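Aspartate-semialdehyde dehydrogenase (Vibrio cholerae, PDB 2R00) catalyses the NADPH-dependent reductive dephosphorylation of L-aspartyl-4-phosphate to L-aspartate-semialdehyde, a step toward lysine, methionine and threonine. Local coordinates at residues 20-23 with 24-28. Sequence-based numbering, arbitrary orientation.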
ATOM      1  N   LEU A  20      10.794 -21.400 -21.126  1.00 28.73           N
ATOM      2  CA  LEU A  20      11.887 -21.883 -21.970  1.00 28.84           C
ATOM      3  C   LEU A  20      13.218 -21.230 -21.558  1.00 29.20           C
ATOM      4  O   LEU A  20      14.211 -21.932 -21.347  1.00 28.74           O
ATOM      5  CB  LEU A  20      11.561 -21.643 -23.457  1.00 29.01           C
ATOM      6  CG  LEU A  20      12.585 -21.962 -24.559  1.00 28.58           C
ATOM      7  CD1 LEU A  20      11.855 -22.223 -25.872  1.00 29.12           C
ATOM      8  CD2 LEU A  20      13.562 -20.814 -24.745  1.00 27.73           C
ATOM      9  N   GLU A  21      13.221 -19.901 -21.422  1.00 29.84           N
ATOM     10  CA  GLU A  21      14.411 -19.148 -20.976  1.00 31.05           C
ATOM     11  C   GLU A  21      14.946 -19.594 -19.622  1.00 30.89           C
ATOM     12  O   GLU A  21      16.168 -19.671 -19.420  1.00 31.27           O
ATOM     13  CB  GLU A  21      14.112 -17.654 -20.893  1.00 31.21           C
ATOM     14  CG  GLU A  21      13.863 -16.983 -22.225  1.00 32.31           C
ATOM     15  CD  GLU A  21      13.446 -15.525 -22.068  1.00 33.46           C
ATOM     16  OE1 GLU A  21      12.764 -15.010 -22.974  1.00 37.49           O
ATOM     17  OE2 GLU A  21      13.793 -14.891 -21.039  1.00 37.44           O
ATOM     18  N   VAL A  22      14.035 -19.868 -18.689  1.00 30.27           N
ATOM     19  CA  VAL A  22      14.421 -20.287 -17.347  1.00 30.02           C
ATOM     20  C   VAL A  22      15.002 -21.705 -17.348  1.00 29.87           C
ATOM     21  O   VAL A  22      16.000 -21.950 -16.694  1.00 29.61           O
ATOM     22  CB  VAL A  22      13.266 -20.117 -16.311  1.00 30.02           C
ATOM     23  CG1 VAL A  22      13.660 -20.687 -14.953  1.00 29.30           C
ATOM     24  CG2 VAL A  22      12.881 -18.636 -16.177  1.00 29.41           C
ATOM     25  N   LEU A  23      14.383 -22.622 -18.091  1.00 30.11           N
ATOM     26  CA  LEU A  23      14.915 -23.976 -18.263  1.00 30.61           C
ATOM     27  C   LEU A  23      16.345 -23.957 -18.810  1.00 31.25           C
ATOM     28  O   LEU A  23      17.199 -24.743 -18.385  1.00 31.56           O
ATOM     29  CB  LEU A  23      14.011 -24.807 -19.185  1.00 30.85           C
ATOM     30  CG  LEU A  23      12.679 -25.325 -18.612  1.00 30.79           C
ATOM     31  CD1 LEU A  23      11.776 -25.874 -19.728  1.00 30.70           C
ATOM     32  CD2 LEU A  23      12.905 -26.373 -17.534  1.00 29.58           C
ATOM     33  N   GLN A  24      16.594 -23.053 -19.745  1.00 31.45           N
ATOM     34  CA  GLN A  24      17.924 -22.871 -20.310  1.00 32.95           C
ATOM     35  C   GLN A  24      18.896 -22.265 -19.270  1.00 33.25           C
ATOM     36  O   GLN A  24      19.923 -22.871 -18.942  1.00 33.15           O
ATOM     37  CB  GLN A  24      17.823 -22.020 -21.574  1.00 32.78           C
ATOM     38  CG  GLN A  24      19.140 -21.759 -22.274  1.00 34.53           C
ATOM     39  CD  GLN A  24      18.937 -21.021 -23.567  1.00 35.68           C
ATOM     40  OE1 GLN A  24      18.591 -21.616 -24.580  1.00 35.62           O
ATOM     41  NE2 GLN A  24      19.153 -19.707 -23.543  1.00 37.33           N
ATOM     42  N   GLU A  25      18.539 -21.107 -18.720  1.00 33.71           N
ATOM     43  CA  GLU A  25      19.362 -20.433 -17.709  1.00 34.73           C
ATOM     44  C   GLU A  25      19.703 -21.313 -16.492  1.00 34.40           C
ATOM     45  O   GLU A  25      20.849 -21.321 -16.027  1.00 34.45           O
ATOM     46  CB  GLU A  25      18.721 -19.104 -17.290  1.00 34.75           C
ATOM     47  CG  GLU A  25      18.856 -18.025 -18.363  1.00 36.79           C
ATOM     48  CD  GLU A  25      17.974 -16.802 -18.138  1.00 37.66           C
ATOM     49  OE1 GLU A  25      17.425 -16.642 -17.016  1.00 42.88           O
ATOM     50  OE2 GLU A  25      17.840 -15.990 -19.090  1.00 41.38           O
ATOM     51  N   ARG A  26      18.713 -22.056 -15.996  1.00 33.78           N
ATOM     52  CA  ARG A  26      18.895 -22.956 -14.851  1.00 33.73           C
ATOM     53  C   ARG A  26      19.555 -24.293 -15.224  1.00 33.61           C
ATOM     54  O   ARG A  26      19.794 -25.145 -14.359  1.00 33.04           O
ATOM     55  CB  ARG A  26      17.551 -23.209 -14.148  1.00 33.71           C
ATOM     56  CG  ARG A  26      16.982 -22.006 -13.430  1.00 34.99           C
ATOM     57  CD  ARG A  26      15.964 -22.409 -12.358  1.00 36.29           C
ATOM     58  NE  ARG A  26      16.100 -21.517 -11.214  1.00 40.41           N
ATOM     59  CZ  ARG A  26      16.433 -21.886  -9.981  1.00 39.82           C
ATOM     60  NH1 ARG A  26      16.628 -23.159  -9.664  1.00 38.56           N
ATOM     61  NH2 ARG A  26      16.535 -20.959  -9.048  1.00 43.07           N
ATOM     62  N   GLU A  27      19.840 -24.477 -16.512  1.00 33.99           N
ATOM     63  CA  GLU A  27      20.487 -25.697 -17.010  1.00 34.66           C
ATOM     64  C   GLU A  27      19.738 -26.971 -16.573  1.00 34.00           C
ATOM     65  O   GLU A  27      20.338 -27.957 -16.122  1.00 33.68           O
ATOM     66  CB  GLU A  27      21.974 -25.729 -16.602  1.00 34.91           C
ATOM     67  CG  GLU A  27      22.804 -24.536 -17.122  1.00 35.98           C
ATOM     68  CD  GLU A  27      24.212 -24.483 -16.525  1.00 37.01           C
ATOM     69  OE1 GLU A  27      24.877 -25.543 -16.452  1.00 39.85           O
ATOM     70  OE2 GLU A  27      24.657 -23.377 -16.131  1.00 40.11           O
ATOM     71  N   PHE A  28      18.414 -26.939 -16.717  1.00 33.60           N
ATOM     72  CA  PHE A  28      17.579 -28.109 -16.447  1.00 33.21           C
ATOM     73  C   PHE A  28      17.979 -29.259 -17.379  1.00 33.12           C
ATOM     74  O   PHE A  28      18.214 -29.020 -18.566  1.00 33.04           O
ATOM     75  CB  PHE A  28      16.092 -27.774 -16.635  1.00 32.79           C
ATOM     76  CG  PHE A  28      15.170 -28.819 -16.077  1.00 31.96           C
ATOM     77  CD1 PHE A  28      14.730 -28.741 -14.764  1.00 31.06           C
ATOM     78  CD2 PHE A  28      14.744 -29.883 -16.862  1.00 31.10           C
ATOM     79  CE1 PHE A  28      13.888 -29.718 -14.241  1.00 31.29           C
ATOM     80  CE2 PHE A  28      13.905 -30.869 -16.347  1.00 30.51           C
ATOM     81  CZ  PHE A  28      13.475 -30.782 -15.039  1.00 30.93           C
TER
HETATM   82  O   HOH W   1      17.820 -18.148 -21.223  1.00 48.29           O
HETATM   83  O   HOH W   2      18.307 -26.765 -20.011  1.00 36.20           O
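Leu-23 and Phe-28 meet across the C-terminal cap of helix 14-25, a local Schellman motif that closes the helix of the first beta-alpha-beta crossover in the Rossmann-type nucleotide-binding domain. The last regular turn is tied by Gln-24 N to Leu-20 O, Glu-25 N to Glu-21 O and Arg-26 N to Val-22 O (2.8 Å). Glu-27 then takes a positive phi of 53°, and the pattern shifts: Phe-28 N reaches back to Leu-23 O (3.0 Å), lying in its carbonyl plane, while Glu-27 N bonds to Gln-24 O. This 6→1 and 5→2 pair, flanked by an apolar contact, exemplifies how a Schellman cap ends a helix.

The reversal brings together the apolar side chains that flank the motif. Leu-23 CD2 rests 3.6 Å from Phe-28 CB and approaches the ring obliquely, the two side chains running alongside each other. A chi1 of -167° sets Phe-28 CG opposite the backbone N, and the side chain reaches Val-6 of strand 4-9 and Ala-328 and Val-332 of helix 316-335. On another flank, Val-22 CG1 lies 3.9 Å from Arg-26 CD; the guanidinium continues to a salt bridge with Glu-329, as Glu-25 does with Lys-318.

Two waters join the polar groups. One donates to both Leu-23 O (2.8 Å) and Phe-28 O (2.7 Å), bridging the cap; another donates to Glu-21 O, with weak links to Glu-25 OE2 and to NE2 of Gln-24, whose OE1 accepts from Asn-49 N. Leu-23 O is thus gripped by an amide and a water and Gln-24 O takes the Glu-27 N-H, while the departing chain is held beside the Leu-23/Phe-28 contact and directed toward strand 30-37.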